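Local coordinates for protein DPSA (Streptomyces coelicolor, PDB 4CY9) that probably oxidises and stores iron and binds DNA as a dodecameric, ferritin-like Dps protein, at residues T37-V46 with Y98-H108. Residues are numbered along the deposited sequence; the frame is centred on the assembly and turned at random.
Sequences TLKHVHWNVV and YSIGRADAIAH
His40 reaches the 98-108 segment with its ring edge: NE2 donates to Ile100 O at 2.7 Å, close to the ring plane and in the carbonyl plane. Having CG anti to the backbone N (chi1 176°) swings the imidazole off helix 14-44 towards that loop, and ND1 goes to Gly84 N of a second subunit. Cut back to an alanine, the residue would probably leave Ile100 O without this donor and Gly84 N of the second subunit without its partner. Packing is tight around the Tyr98 ring: Thr37 CG2 sits over one face of it, a CH-pi contact 3.9 Å from the ring centroid, while Val41 puts CG2 3.5 Å from Tyr98 OH and CG1 3.7 Å from His108 CB. Tyr98 OH and His108 ND1 share a hydrogen bond of 2.7 Å, which ties the buried rings together. In this four-helix ferritin-like bundle, helix 14-44 then runs into a two-stranded parallel sheet, where Ala103 N donates to Asn44 O (3.2 Å) and Val46 N to Ala103 O (3.0 Å). The more open side lies at partly exposed Arg102: CG packs against Val46 CG1, and its guanidinium meets Glu160 of a third subunit in a salt bridge and a glycerol probably from the crystallisation liquor.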
loop_
_atom_site.group_PDB
_atom_site.type_symbol
_atom_site.label_atom_id
_atom_site.label_comp_id
_atom_site.label_asym_id
_atom_site.label_seq_id
_atom_site.Cartn_x
_atom_site.Cartn_y
_atom_site.Cartn_z
ATOM N N THR A 37 21.937 -18.831 -13.064
ATOM C CA THR A 37 23.209 -18.945 -12.373
ATOM C C THR A 37 23.177 -18.074 -11.097
ATOM O O THR A 37 23.736 -18.491 -10.054
ATOM C CB THR A 37 24.360 -18.440 -13.292
ATOM O OG1 THR A 37 24.426 -19.387 -14.403
ATOM C CG2 THR A 37 25.728 -18.391 -12.571
ATOM N N LEU A 38 22.523 -16.910 -11.134
ATOM C CA LEU A 38 22.446 -16.108 -9.862
ATOM C C LEU A 38 21.636 -16.898 -8.815
ATOM O O LEU A 38 22.026 -16.833 -7.642
ATOM C CB LEU A 38 21.666 -14.786 -10.160
ATOM C CG LEU A 38 22.590 -13.804 -11.000
ATOM C CD1 LEU A 38 21.620 -12.684 -11.507
ATOM C CD2 LEU A 38 23.651 -13.158 -10.078
ATOM N N LYS A 39 20.558 -17.584 -9.212
ATOM C CA LYS A 39 19.816 -18.334 -8.185
ATOM C C LYS A 39 20.702 -19.461 -7.692
ATOM O O LYS A 39 20.714 -19.758 -6.490
ATOM C CB LYS A 39 18.542 -18.940 -8.748
ATOM C CG LYS A 39 17.299 -17.947 -8.770
ATOM C CD LYS A 39 17.013 -17.690 -7.225
ATOM C CE LYS A 39 15.662 -17.111 -6.993
ATOM N NZ LYS A 39 15.517 -16.944 -5.490
ATOM N N HIS A 40 21.417 -20.120 -8.585
ATOM C CA HIS A 40 22.377 -21.167 -8.110
ATOM C C HIS A 40 23.357 -20.649 -7.081
ATOM O O HIS A 40 23.627 -21.337 -6.068
ATOM C CB HIS A 40 23.106 -21.715 -9.398
ATOM C CG HIS A 40 24.180 -22.713 -9.092
ATOM N ND1 HIS A 40 23.936 -24.070 -9.019
ATOM C CD2 HIS A 40 25.530 -22.525 -8.767
ATOM C CE1 HIS A 40 25.092 -24.706 -8.704
ATOM N NE2 HIS A 40 26.066 -23.775 -8.538
ATOM N N VAL A 41 23.911 -19.461 -7.326
ATOM C CA VAL A 41 24.835 -18.898 -6.336
ATOM C C VAL A 41 24.059 -18.623 -5.046
ATOM O O VAL A 41 24.539 -18.869 -3.918
ATOM C CB VAL A 41 25.509 -17.608 -6.898
ATOM C CG1 VAL A 41 26.381 -17.002 -5.802
ATOM C CG2 VAL A 41 26.429 -18.030 -8.100
ATOM N N HIS A 42 22.900 -17.977 -5.129
ATOM C CA HIS A 42 22.087 -17.665 -3.944
ATOM C C HIS A 42 21.886 -18.924 -3.083
ATOM O O HIS A 42 21.936 -18.852 -1.853
ATOM C CB HIS A 42 20.779 -17.123 -4.497
ATOM C CG HIS A 42 19.699 -16.843 -3.498
ATOM N ND1 HIS A 42 19.614 -15.658 -2.828
ATOM C CD2 HIS A 42 18.478 -17.505 -3.298
ATOM C CE1 HIS A 42 18.493 -15.586 -2.064
ATOM N NE2 HIS A 42 17.767 -16.770 -2.364
ATOM N N TRP A 43 21.618 -20.052 -3.702
ATOM C CA TRP A 43 21.318 -21.270 -2.902
ATOM C C TRP A 43 22.540 -21.903 -2.333
ATOM O O TRP A 43 22.447 -22.565 -1.292
ATOM C CB TRP A 43 20.659 -22.321 -3.820
ATOM C CG TRP A 43 19.332 -21.881 -4.379
ATOM C CD1 TRP A 43 18.371 -21.095 -3.778
ATOM C CD2 TRP A 43 18.814 -22.206 -5.696
ATOM N NE1 TRP A 43 17.319 -20.880 -4.620
ATOM C CE2 TRP A 43 17.522 -21.562 -5.797
ATOM C CE3 TRP A 43 19.299 -22.981 -6.775
ATOM C CZ2 TRP A 43 16.698 -21.648 -6.947
ATOM C CZ3 TRP A 43 18.434 -23.119 -7.916
ATOM C CH2 TRP A 43 17.169 -22.491 -8.027
ATOM N N ASN A 44 23.703 -21.692 -2.952
ATOM C CA ASN A 44 24.879 -22.505 -2.639
ATOM C C ASN A 44 26.053 -21.703 -2.075
ATOM O O ASN A 44 27.141 -22.244 -1.920
ATOM C CB ASN A 44 25.355 -23.219 -3.924
ATOM C CG ASN A 44 24.296 -24.255 -4.399
ATOM O OD1 ASN A 44 23.738 -24.187 -5.544
ATOM N ND2 ASN A 44 23.937 -25.152 -3.470
ATOM N N VAL A 45 25.840 -20.462 -1.649
ATOM C CA VAL A 45 26.849 -19.724 -0.909
ATOM C C VAL A 45 26.860 -20.163 0.571
ATOM O O VAL A 45 25.787 -20.398 1.118
ATOM C CB VAL A 45 26.547 -18.161 -0.908
ATOM C CG1 VAL A 45 27.030 -17.547 -2.201
ATOM C CG2 VAL A 45 25.057 -17.800 -0.667
ATOM N N VAL A 46 28.029 -20.211 1.176
ATOM C CA VAL A 46 28.186 -20.545 2.626
ATOM C C VAL A 46 29.221 -19.599 3.230
ATOM O O VAL A 46 29.902 -18.805 2.546
ATOM C CB VAL A 46 28.649 -22.067 2.774
ATOM C CG1 VAL A 46 27.493 -22.974 2.249
ATOM C CG2 VAL A 46 29.988 -22.350 2.060
ATOM N N TYR A 98 28.356 -22.232 -15.426
ATOM C CA TYR A 98 29.041 -21.775 -14.172
ATOM C C TYR A 98 29.499 -23.012 -13.413
ATOM O O TYR A 98 28.760 -23.978 -13.291
ATOM C CB TYR A 98 27.967 -21.055 -13.327
ATOM C CG TYR A 98 28.523 -20.399 -12.103
ATOM C CD1 TYR A 98 29.242 -19.190 -12.205
ATOM C CD2 TYR A 98 28.274 -21.008 -10.844
ATOM C CE1 TYR A 98 29.701 -18.569 -11.044
ATOM C CE2 TYR A 98 28.699 -20.395 -9.653
ATOM C CZ TYR A 98 29.457 -19.196 -9.768
ATOM O OH TYR A 98 29.852 -18.604 -8.580
ATOM N N SER A 99 30.750 -22.929 -12.896
ATOM C CA SER A 99 31.448 -24.193 -12.491
ATOM C C SER A 99 31.575 -24.329 -10.976
ATOM O O SER A 99 32.176 -25.325 -10.530
ATOM C CB SER A 99 32.929 -24.202 -13.078
ATOM O OG SER A 99 33.635 -23.062 -12.588
ATOM N N ILE A 100 31.055 -23.414 -10.156
ATOM C CA ILE A 100 31.208 -23.443 -8.690
ATOM C C ILE A 100 29.960 -24.097 -8.065
ATOM O O ILE A 100 28.808 -23.641 -8.392
ATOM C CB ILE A 100 31.300 -22.000 -8.099
ATOM C CG1 ILE A 100 32.433 -21.231 -8.831
ATOM C CG2 ILE A 100 31.631 -22.074 -6.594
ATOM C CD1 ILE A 100 33.818 -21.965 -8.818
ATOM N N GLY A 101 30.143 -25.124 -7.203
ATOM C CA GLY A 101 28.926 -25.661 -6.491
ATOM C C GLY A 101 28.829 -24.925 -5.137
ATOM O O GLY A 101 28.670 -23.669 -5.047
ATOM N N ARG A 102 28.862 -25.690 -4.034
ATOM C CA ARG A 102 28.825 -25.015 -2.750
ATOM C C ARG A 102 30.187 -24.352 -2.516
ATOM O O ARG A 102 31.285 -24.986 -2.755
ATOM C CB ARG A 102 28.560 -26.070 -1.624
ATOM C CG ARG A 102 28.609 -25.410 -0.265
ATOM C CD ARG A 102 28.908 -26.541 0.716
ATOM N NE ARG A 102 27.771 -27.343 0.819
ATOM C CZ ARG A 102 27.623 -28.670 0.553
ATOM N NH1 ARG A 102 28.493 -29.507 -0.008
ATOM N NH2 ARG A 102 26.436 -29.173 0.837
ATOM N N ALA A 103 30.225 -23.102 -2.059
ATOM C CA ALA A 103 31.543 -22.427 -1.815
ATOM C C ALA A 103 31.321 -21.222 -0.990
ATOM O O ALA A 103 30.218 -20.738 -0.851
ATOM C CB ALA A 103 32.216 -21.956 -3.166
ATOM N N ASP A 104 32.423 -20.710 -0.428
ATOM C CA ASP A 104 32.245 -19.525 0.357
ATOM C C ASP A 104 31.861 -18.315 -0.562
ATOM O O ASP A 104 32.053 -18.271 -1.738
ATOM C CB ASP A 104 33.502 -19.202 1.161
ATOM C CG ASP A 104 34.408 -18.238 0.453
ATOM O OD1 ASP A 104 34.875 -18.565 -0.643
ATOM O OD2 ASP A 104 34.506 -17.054 0.891
ATOM N N ALA A 105 31.248 -17.348 0.082
ATOM C CA ALA A 105 30.501 -16.325 -0.607
ATOM C C ALA A 105 31.462 -15.531 -1.350
ATOM O O ALA A 105 31.228 -15.175 -2.569
ATOM C CB ALA A 105 29.543 -15.487 0.378
ATOM N N ILE A 106 32.628 -15.304 -0.814
ATOM C CA ILE A 106 33.633 -14.661 -1.521
ATOM C C ILE A 106 34.316 -15.330 -2.706
ATOM O O ILE A 106 34.526 -14.621 -3.705
ATOM C CB ILE A 106 34.600 -13.773 -0.597
ATOM N N ALA A 107 34.434 -16.677 -2.767
ATOM C CA ALA A 107 34.752 -17.412 -3.839
ATOM C C ALA A 107 33.665 -17.317 -5.005
ATOM O O ALA A 107 33.969 -17.306 -6.255
ATOM C CB ALA A 107 34.933 -18.880 -3.506
ATOM N N HIS A 108 32.407 -17.426 -4.612
ATOM C CA HIS A 108 31.345 -17.272 -5.648
ATOM C C HIS A 108 31.388 -15.858 -6.233
ATOM O O HIS A 108 31.156 -15.698 -7.461
ATOM C CB HIS A 108 29.985 -17.454 -5.021
ATOM C CG HIS A 108 29.562 -18.878 -4.984
ATOM N ND1 HIS A 108 29.277 -19.556 -6.144
ATOM C CD2 HIS A 108 29.228 -19.761 -3.889
ATOM C CE1 HIS A 108 28.886 -20.845 -5.875
ATOM N NE2 HIS A 108 28.852 -20.983 -4.488
HETATM O O HOH W 1 25.652 -21.409 -15.858
#